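Local coordinates for ESX-1 secretion-associated protein EspB (Mycobacterium marinum, PDB 7P0Z) that is secreted by the ESX-1 (type VII) system and assembles into a seven-subunit, channel-like particle that may take part in protein transport, at residues 15-26 and 170-178; 68-79 and 279-288. All coordinates share one frame; numbering follows the deposited sequence.

Contact 1 (15-26 and 170-178); sequences EILNRADEVEAP and KRFRIFENW
Arg171 grips the end of helix 13-23 from the loop that leads into helix 181-224, tying the PE part of the PE-PPE helical bundle to the PPE part. Arg171 NH1 donates to Ala25 O (2.6 Å, in the guanidinium plane) and to Val23 O (3.0 Å), meeting the latter from above its carbonyl plane; a cation probably suits carbonyls at and just beyond the C-terminus of the helix. Asp168 holds NH2 by a salt bridge. Next, Phe172 CE1 rests 3.7 Å from Val23 CG2.

Arg173 extends from CG to NE and lays its guanidinium flat on that of Arg19, planes 7° apart. The like charges are probably offset by Glu22, whose OE1 takes Arg173 NH2 (3.2 Å) and whose OE2 takes Arg173 NH1. Arg19, bent at chi2 and chi3, donates from NH2 to Arg173 O at 2.8 Å, while Phe175 lies off the opposite face of its guanidinium. Asn177 N makes a nearly straight bond (169°) to Glu15 OE2. Last comes Trp178, the tryptophan of the family's WxG motif, its NE1 bonded to Tyr83; Ile16 CD1 stands over its five-membered ring, 3.5 Å from the centroid and 15° off the normal.

Contact 2 (68-79 and 279-288); sequences ERQRLATSLRNA and PPAAIKIDPP
Ala282 presses its methyl onto the backbone of helix 42-81, where CB lies 3.6 Å from Glu68 O and touches CB of both Arg71 and Leu72. The small alanine methyl fits directly against the helix backbone, with Leu72 CA and Ala282 CA 5.3 Å apart. Residues 279-283 of the extended tail keep polyproline II backbone angles, a form that prolines readily adopt and that leaves peptide groups to be bonded by a neighbour. Here the neighbour is a row of polar helix side chains. Glu68, bent at chi2 (-46°), turns its carboxylate to the tail, and OE2 accepts Ala282 N at 2.8 Å, nearly along its C-O axis; its CG meanwhile packs against the ring of Pro279 (CG to CG, 3.7 Å).

Two turns on, Ser75 serves as both donor and acceptor. With OG beside its backbone N (chi1 -70°), the hydroxyl gives its proton to Ile283 O at 2.5 Å and receives Ile285 N at 3.0 Å, so one short side chain clamps two peptide groups. Ile285 packs beside it: CG1 lies 3.7 Å from Ser75 CB, and the branched CG2 reaches Ala79. Asn78 follows, its ND2 donating to Ile285 O while the amide runs alongside the Pro287 ring, pointing the same way; the modelled length of this bond is too short to be trusted.

The tail is thus laid along a groove between two helices. Ile283 N bonds to Ser189 OG and the Ile283 side chain touches Ala185, both on helix 181-224, which also meets Pro279 through Trp196, while helix 42-81 forms the other wall.

Overall arrangement
Both contacts involve the same end of the elongated bundle, with centres about 12 Å apart, and each sets the PE part against a largely irregular segment from later in the chain. Contact 1 uses helix 13-23 and an interhelical loop; contact 2 uses helix 42-81 and the C-terminal tail. Asp21 and Glu24 join them through salt bridges to Arg77. Each mixes buried and exposed residues, but contact 1 relies on charged side chains, with its aromatic residues turned to the interior, whereas contact 2 uses mostly neutral groups to hold tail peptides. Neighbouring subunits reach both: Arg67 of one meets the loop, and Trp178 of another packs on Arg71.

Contact 1 (15-26 and 170-178)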
# COMPACT_ATOMS: atom_id res chain seq x y z
N GLU A 15 -14.38 -29.51 -39.03
CA GLU A 15 -13.65 -29.09 -37.84
C GLU A 15 -14.53 -28.27 -36.92
O GLU A 15 -14.54 -28.48 -35.71
CB GLU A 15 -12.42 -28.29 -38.23
CG GLU A 15 -11.54 -27.98 -37.04
CD GLU A 15 -10.78 -26.69 -37.16
OE1 GLU A 15 -11.39 -25.62 -37.01
OE2 GLU A 15 -9.56 -26.73 -37.37
N ILE A 16 -15.30 -27.35 -37.49
CA ILE A 16 -16.16 -26.52 -36.66
C ILE A 16 -17.23 -27.35 -35.97
O ILE A 16 -17.51 -27.16 -34.79
CB ILE A 16 -16.77 -25.38 -37.50
CG1 ILE A 16 -15.68 -24.69 -38.31
CG2 ILE A 16 -17.47 -24.38 -36.62
CD1 ILE A 16 -16.19 -23.58 -39.14
N LEU A 17 -17.84 -28.28 -36.69
CA LEU A 17 -18.87 -29.09 -36.06
C LEU A 17 -18.30 -29.97 -34.96
O LEU A 17 -18.92 -30.13 -33.90
CB LEU A 17 -19.59 -29.95 -37.10
CG LEU A 17 -20.38 -29.12 -38.10
CD1 LEU A 17 -20.81 -29.96 -39.25
CD2 LEU A 17 -21.57 -28.49 -37.44
N ASN A 18 -17.13 -30.54 -35.18
CA ASN A 18 -16.51 -31.33 -34.14
C ASN A 18 -16.19 -30.49 -32.92
O ASN A 18 -16.39 -30.93 -31.78
CB ASN A 18 -15.25 -32.00 -34.66
CG ASN A 18 -15.54 -33.13 -35.59
OD1 ASN A 18 -16.63 -33.66 -35.61
ND2 ASN A 18 -14.54 -33.52 -36.34
N ARG A 19 -15.71 -29.27 -33.13
CA ARG A 19 -15.42 -28.40 -32.01
C ARG A 19 -16.69 -28.00 -31.28
O ARG A 19 -16.69 -27.85 -30.05
CB ARG A 19 -14.67 -27.18 -32.49
CG ARG A 19 -13.29 -27.49 -32.97
CD ARG A 19 -12.46 -28.19 -31.93
NE ARG A 19 -12.34 -27.38 -30.73
CZ ARG A 19 -11.48 -26.39 -30.58
NH1 ARG A 19 -10.65 -26.08 -31.56
NH2 ARG A 19 -11.45 -25.70 -29.46
N ALA A 20 -17.79 -27.83 -32.00
CA ALA A 20 -19.06 -27.52 -31.36
C ALA A 20 -19.51 -28.67 -30.47
O ALA A 20 -19.98 -28.44 -29.35
CB ALA A 20 -20.13 -27.22 -32.40
N ASP A 21 -19.37 -29.90 -30.93
CA ASP A 21 -19.72 -31.00 -30.05
C ASP A 21 -18.77 -31.10 -28.87
O ASP A 21 -19.20 -31.44 -27.77
CB ASP A 21 -19.76 -32.30 -30.81
CG ASP A 21 -20.99 -32.43 -31.65
OD1 ASP A 21 -21.93 -31.65 -31.42
OD2 ASP A 21 -21.02 -33.30 -32.54
N GLU A 22 -17.50 -30.79 -29.07
CA GLU A 22 -16.55 -30.88 -27.98
C GLU A 22 -16.78 -29.81 -26.92
O GLU A 22 -16.51 -30.04 -25.74
CB GLU A 22 -15.13 -30.78 -28.52
CG GLU A 22 -14.08 -30.93 -27.46
CD GLU A 22 -12.67 -30.86 -27.98
OE1 GLU A 22 -12.48 -30.75 -29.20
OE2 GLU A 22 -11.74 -30.87 -27.15
N VAL A 23 -17.27 -28.64 -27.31
CA VAL A 23 -17.30 -27.56 -26.35
C VAL A 23 -18.47 -27.70 -25.39
O VAL A 23 -18.41 -27.22 -24.26
CB VAL A 23 -17.32 -26.20 -27.07
CG1 VAL A 23 -18.67 -25.92 -27.66
CG2 VAL A 23 -16.89 -25.10 -26.13
N GLU A 24 -19.55 -28.35 -25.81
CA GLU A 24 -20.70 -28.52 -24.95
C GLU A 24 -20.80 -29.91 -24.36
O GLU A 24 -21.83 -30.26 -23.81
CB GLU A 24 -21.98 -28.20 -25.72
CG GLU A 24 -22.43 -29.32 -26.62
CD GLU A 24 -23.76 -29.06 -27.24
OE1 GLU A 24 -24.48 -28.16 -26.79
OE2 GLU A 24 -24.12 -29.79 -28.19
N ALA A 25 -19.76 -30.71 -24.48
CA ALA A 25 -19.76 -31.98 -23.79
C ALA A 25 -19.76 -31.73 -22.29
O ALA A 25 -19.25 -30.71 -21.83
CB ALA A 25 -18.54 -32.80 -24.18
N PRO A 26 -20.34 -32.62 -21.50
CA PRO A 26 -20.37 -32.39 -20.05
C PRO A 26 -18.97 -32.28 -19.48
O PRO A 26 -18.06 -32.99 -19.88
CB PRO A 26 -21.09 -33.63 -19.52
CG PRO A 26 -20.95 -34.62 -20.56
CD PRO A 26 -20.96 -33.90 -21.85
N LYS A 170 -9.02 -27.63 -22.83
CA LYS A 170 -8.73 -27.93 -24.23
C LYS A 170 -9.88 -27.56 -25.13
O LYS A 170 -9.66 -27.12 -26.26
CB LYS A 170 -8.46 -29.41 -24.42
CG LYS A 170 -7.18 -29.89 -23.90
CD LYS A 170 -7.25 -31.38 -23.87
CE LYS A 170 -7.39 -31.91 -25.26
NZ LYS A 170 -7.37 -33.39 -25.27
N ARG A 171 -11.10 -27.74 -24.66
CA ARG A 171 -12.25 -27.46 -25.49
C ARG A 171 -12.35 -26.01 -25.91
O ARG A 171 -13.24 -25.68 -26.69
CB ARG A 171 -13.53 -27.87 -24.77
CG ARG A 171 -13.77 -27.09 -23.52
CD ARG A 171 -15.04 -27.51 -22.86
NE ARG A 171 -14.98 -28.84 -22.27
CZ ARG A 171 -16.04 -29.59 -22.04
NH1 ARG A 171 -17.24 -29.15 -22.36
NH2 ARG A 171 -15.91 -30.78 -21.49
N PHE A 172 -11.48 -25.13 -25.44
CA PHE A 172 -11.53 -23.74 -25.86
C PHE A 172 -10.32 -23.33 -26.67
O PHE A 172 -10.13 -22.14 -26.89
CB PHE A 172 -11.66 -22.81 -24.67
CG PHE A 172 -12.79 -23.14 -23.79
CD1 PHE A 172 -14.07 -23.07 -24.25
CD2 PHE A 172 -12.57 -23.48 -22.49
CE1 PHE A 172 -15.11 -23.36 -23.44
CE2 PHE A 172 -13.61 -23.76 -21.66
CZ PHE A 172 -14.89 -23.70 -22.14
N ARG A 173 -9.51 -24.27 -27.11
CA ARG A 173 -8.34 -23.92 -27.90
C ARG A 173 -8.75 -23.27 -29.22
O ARG A 173 -9.88 -23.40 -29.69
CB ARG A 173 -7.51 -25.15 -28.18
CG ARG A 173 -8.15 -26.09 -29.11
CD ARG A 173 -7.41 -27.37 -29.17
NE ARG A 173 -8.08 -28.30 -30.05
CZ ARG A 173 -9.10 -29.05 -29.68
NH1 ARG A 173 -9.59 -28.95 -28.47
NH2 ARG A 173 -9.65 -29.88 -30.54
N ILE A 174 -7.81 -22.54 -29.80
CA ILE A 174 -8.00 -21.93 -31.10
C ILE A 174 -8.20 -23.00 -32.17
O ILE A 174 -7.89 -24.17 -31.99
CB ILE A 174 -6.79 -21.06 -31.44
CG1 ILE A 174 -5.55 -21.93 -31.47
CG2 ILE A 174 -6.63 -19.95 -30.44
CD1 ILE A 174 -4.36 -21.22 -31.94
N PHE A 175 -8.70 -22.56 -33.31
CA PHE A 175 -8.96 -23.47 -34.41
C PHE A 175 -7.71 -23.65 -35.25
O PHE A 175 -6.89 -22.75 -35.37
CB PHE A 175 -10.08 -22.94 -35.29
CG PHE A 175 -11.34 -22.69 -34.55
CD1 PHE A 175 -12.15 -23.74 -34.17
CD2 PHE A 175 -11.72 -21.41 -34.24
CE1 PHE A 175 -13.31 -23.50 -33.49
CE2 PHE A 175 -12.88 -21.17 -33.55
CZ PHE A 175 -13.68 -22.22 -33.18
N GLU A 176 -7.56 -24.83 -35.83
CA GLU A 176 -6.49 -25.05 -36.79
C GLU A 176 -6.79 -24.38 -38.12
O GLU A 176 -6.09 -23.47 -38.55
CB GLU A 176 -6.28 -26.53 -37.01
CG GLU A 176 -5.88 -27.27 -35.81
CD GLU A 176 -5.93 -28.76 -36.04
OE1 GLU A 176 -6.76 -29.20 -36.85
OE2 GLU A 176 -5.12 -29.48 -35.43
N ASN A 177 -7.86 -24.81 -38.78
CA ASN A 177 -8.09 -24.47 -40.17
C ASN A 177 -9.18 -23.46 -40.39
O ASN A 177 -9.58 -23.25 -41.53
CB ASN A 177 -8.41 -25.73 -40.96
CG ASN A 177 -7.41 -26.79 -40.76
OD1 ASN A 177 -6.23 -26.59 -41.01
ND2 ASN A 177 -7.85 -27.93 -40.29
N TRP A 178 -9.69 -22.82 -39.36
CA TRP A 178 -10.76 -21.87 -39.56
C TRP A 178 -10.25 -20.47 -39.32
O TRP A 178 -9.49 -20.23 -38.38
CB TRP A 178 -11.94 -22.17 -38.64
CG TRP A 178 -13.12 -21.40 -39.02
CD1 TRP A 178 -13.42 -20.92 -40.24
CD2 TRP A 178 -14.15 -20.96 -38.15
NE1 TRP A 178 -14.58 -20.22 -40.21
CE2 TRP A 178 -15.06 -20.23 -38.93
CE3 TRP A 178 -14.41 -21.12 -36.79
CZ2 TRP A 178 -16.20 -19.66 -38.40
CZ3 TRP A 178 -15.53 -20.56 -36.27
CH2 TRP A 178 -16.42 -19.84 -37.07

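Contact 2 (68-79 and 279-288)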
# COMPACT_ATOMS: atom_id res chain seq x y z
N GLU A 68 -24.32 -21.45 -20.99
CA GLU A 68 -23.54 -20.64 -21.91
C GLU A 68 -22.79 -21.49 -22.92
O GLU A 68 -22.64 -21.11 -24.08
CB GLU A 68 -22.56 -19.74 -21.16
CG GLU A 68 -23.24 -18.63 -20.41
CD GLU A 68 -24.28 -17.90 -21.25
OE1 GLU A 68 -25.48 -18.15 -21.06
OE2 GLU A 68 -23.90 -17.08 -22.10
N ARG A 69 -22.33 -22.66 -22.51
CA ARG A 69 -21.63 -23.50 -23.46
C ARG A 69 -22.58 -24.09 -24.50
O ARG A 69 -22.20 -24.25 -25.66
CB ARG A 69 -20.85 -24.58 -22.73
CG ARG A 69 -19.63 -24.01 -22.06
CD ARG A 69 -18.73 -25.09 -21.56
NE ARG A 69 -19.42 -25.96 -20.64
CZ ARG A 69 -19.59 -25.69 -19.36
NH1 ARG A 69 -19.14 -24.56 -18.85
NH2 ARG A 69 -20.22 -26.55 -18.58
N GLN A 70 -23.81 -24.41 -24.12
CA GLN A 70 -24.76 -24.82 -25.15
C GLN A 70 -24.99 -23.72 -26.16
O GLN A 70 -25.07 -23.98 -27.37
CB GLN A 70 -26.10 -25.22 -24.57
CG GLN A 70 -26.15 -26.51 -23.94
CD GLN A 70 -27.58 -26.89 -23.71
OE1 GLN A 70 -28.48 -26.15 -24.07
NE2 GLN A 70 -27.80 -28.04 -23.10
N ARG A 71 -25.14 -22.49 -25.70
CA ARG A 71 -25.37 -21.41 -26.64
C ARG A 71 -24.17 -21.20 -27.54
O ARG A 71 -24.32 -20.92 -28.74
CB ARG A 71 -25.73 -20.14 -25.91
CG ARG A 71 -27.07 -20.23 -25.28
CD ARG A 71 -27.40 -19.01 -24.53
NE ARG A 71 -28.70 -19.14 -23.94
CZ ARG A 71 -29.39 -18.13 -23.45
NH1 ARG A 71 -28.86 -16.92 -23.46
NH2 ARG A 71 -30.58 -18.33 -22.94
N LEU A 72 -22.97 -21.33 -27.00
CA LEU A 72 -21.78 -21.21 -27.82
C LEU A 72 -21.72 -22.30 -28.88
O LEU A 72 -21.35 -22.05 -30.03
CB LEU A 72 -20.55 -21.24 -26.94
CG LEU A 72 -19.18 -21.36 -27.60
CD1 LEU A 72 -18.78 -20.06 -28.23
CD2 LEU A 72 -18.17 -21.76 -26.57
N ALA A 73 -22.09 -23.53 -28.52
CA ALA A 73 -22.11 -24.60 -29.50
C ALA A 73 -23.14 -24.32 -30.60
O ALA A 73 -22.89 -24.59 -31.78
CB ALA A 73 -22.40 -25.93 -28.82
N THR A 74 -24.30 -23.80 -30.22
CA THR A 74 -25.27 -23.42 -31.23
C THR A 74 -24.72 -22.35 -32.17
O THR A 74 -24.90 -22.44 -33.38
CB THR A 74 -26.56 -22.95 -30.57
OG1 THR A 74 -27.05 -23.98 -29.73
CG2 THR A 74 -27.58 -22.63 -31.59
N SER A 75 -24.06 -21.35 -31.62
CA SER A 75 -23.50 -20.32 -32.49
C SER A 75 -22.45 -20.90 -33.42
O SER A 75 -22.34 -20.49 -34.58
CB SER A 75 -22.90 -19.19 -31.67
OG SER A 75 -23.92 -18.45 -31.03
N LEU A 76 -21.66 -21.85 -32.95
CA LEU A 76 -20.68 -22.48 -33.82
C LEU A 76 -21.35 -23.25 -34.94
O LEU A 76 -20.87 -23.24 -36.07
CB LEU A 76 -19.76 -23.39 -33.03
CG LEU A 76 -18.76 -22.71 -32.12
CD1 LEU A 76 -18.18 -23.72 -31.17
CD2 LEU A 76 -17.68 -22.06 -32.92
N ARG A 77 -22.43 -23.95 -34.64
CA ARG A 77 -23.13 -24.68 -35.69
C ARG A 77 -23.72 -23.73 -36.72
O ARG A 77 -23.69 -24.02 -37.92
CB ARG A 77 -24.19 -25.57 -35.09
CG ARG A 77 -23.59 -26.65 -34.30
CD ARG A 77 -24.58 -27.64 -33.88
NE ARG A 77 -23.97 -28.60 -32.99
CZ ARG A 77 -24.08 -28.55 -31.67
NH1 ARG A 77 -24.80 -27.59 -31.12
NH2 ARG A 77 -23.49 -29.45 -30.92
N ASN A 78 -24.24 -22.60 -36.28
CA ASN A 78 -24.72 -21.62 -37.24
C ASN A 78 -23.59 -21.09 -38.11
O ASN A 78 -23.71 -20.99 -39.34
CB ASN A 78 -25.44 -20.49 -36.52
CG ASN A 78 -26.69 -20.95 -35.82
OD1 ASN A 78 -27.14 -22.07 -36.00
ND2 ASN A 78 -27.26 -20.08 -35.02
N ALA A 79 -22.47 -20.76 -37.48
CA ALA A 79 -21.32 -20.28 -38.23
C ALA A 79 -20.86 -21.31 -39.24
O ALA A 79 -20.39 -20.96 -40.33
CB ALA A 79 -20.20 -19.92 -37.27
N PRO A 279 -21.22 -16.36 -15.80
CA PRO A 279 -20.38 -16.55 -16.96
C PRO A 279 -20.64 -15.49 -18.01
O PRO A 279 -21.78 -15.01 -18.14
CB PRO A 279 -20.78 -17.95 -17.46
CG PRO A 279 -22.13 -18.17 -16.88
CD PRO A 279 -22.15 -17.46 -15.59
N PRO A 280 -19.63 -15.08 -18.76
CA PRO A 280 -19.86 -14.12 -19.84
C PRO A 280 -20.82 -14.68 -20.86
O PRO A 280 -20.89 -15.89 -21.08
CB PRO A 280 -18.47 -13.92 -20.43
CG PRO A 280 -17.76 -15.14 -20.11
CD PRO A 280 -18.27 -15.62 -18.79
N ALA A 281 -21.60 -13.80 -21.45
CA ALA A 281 -22.55 -14.23 -22.46
C ALA A 281 -21.83 -14.82 -23.64
O ALA A 281 -20.80 -14.30 -24.08
CB ALA A 281 -23.41 -13.05 -22.90
N ALA A 282 -22.35 -15.92 -24.15
CA ALA A 282 -21.81 -16.50 -25.37
C ALA A 282 -22.08 -15.59 -26.55
O ALA A 282 -23.06 -14.84 -26.57
CB ALA A 282 -22.43 -17.87 -25.62
N ILE A 283 -21.21 -15.65 -27.55
CA ILE A 283 -21.48 -14.92 -28.77
C ILE A 283 -22.68 -15.54 -29.48
O ILE A 283 -22.85 -16.77 -29.48
CB ILE A 283 -20.24 -14.89 -29.67
CG1 ILE A 283 -20.42 -13.82 -30.72
CG2 ILE A 283 -19.96 -16.23 -30.29
CD1 ILE A 283 -19.33 -13.76 -31.67
N LYS A 284 -23.53 -14.71 -30.04
CA LYS A 284 -24.70 -15.20 -30.75
C LYS A 284 -24.49 -15.09 -32.25
O LYS A 284 -24.14 -14.02 -32.76
CB LYS A 284 -25.96 -14.44 -30.35
CG LYS A 284 -27.17 -15.23 -30.67
CD LYS A 284 -28.28 -14.98 -29.71
CE LYS A 284 -28.81 -13.60 -29.89
NZ LYS A 284 -29.19 -13.35 -31.29
N ILE A 285 -24.67 -16.20 -32.94
CA ILE A 285 -24.62 -16.24 -34.39
C ILE A 285 -25.94 -16.81 -34.86
O ILE A 285 -26.28 -17.95 -34.52
CB ILE A 285 -23.47 -17.11 -34.91
CG1 ILE A 285 -22.13 -16.70 -34.30
CG2 ILE A 285 -23.37 -16.96 -36.38
CD1 ILE A 285 -21.68 -15.39 -34.71
N ASP A 286 -26.68 -16.04 -35.63
CA ASP A 286 -27.96 -16.52 -36.10
C ASP A 286 -27.79 -17.51 -37.23
O ASP A 286 -26.81 -17.45 -37.97
CB ASP A 286 -28.81 -15.36 -36.57
CG ASP A 286 -29.04 -14.38 -35.50
OD1 ASP A 286 -29.31 -14.82 -34.36
OD2 ASP A 286 -28.96 -13.18 -35.78
N PRO A 287 -28.74 -18.42 -37.41
CA PRO A 287 -28.70 -19.28 -38.57
C PRO A 287 -28.79 -18.45 -39.83
O PRO A 287 -29.42 -17.38 -39.84
CB PRO A 287 -29.93 -20.18 -38.39
CG PRO A 287 -30.37 -19.97 -37.01
CD PRO A 287 -29.98 -18.60 -36.65
N PRO A 288 -28.15 -18.88 -40.90
CA PRO A 288 -28.18 -18.25 -42.21
C PRO A 288 -29.60 -18.11 -42.77
O PRO A 288 -30.45 -18.97 -42.54
CB PRO A 288 -27.36 -19.19 -43.06
CG PRO A 288 -26.56 -19.94 -42.13
CD PRO A 288 -27.35 -20.11 -40.92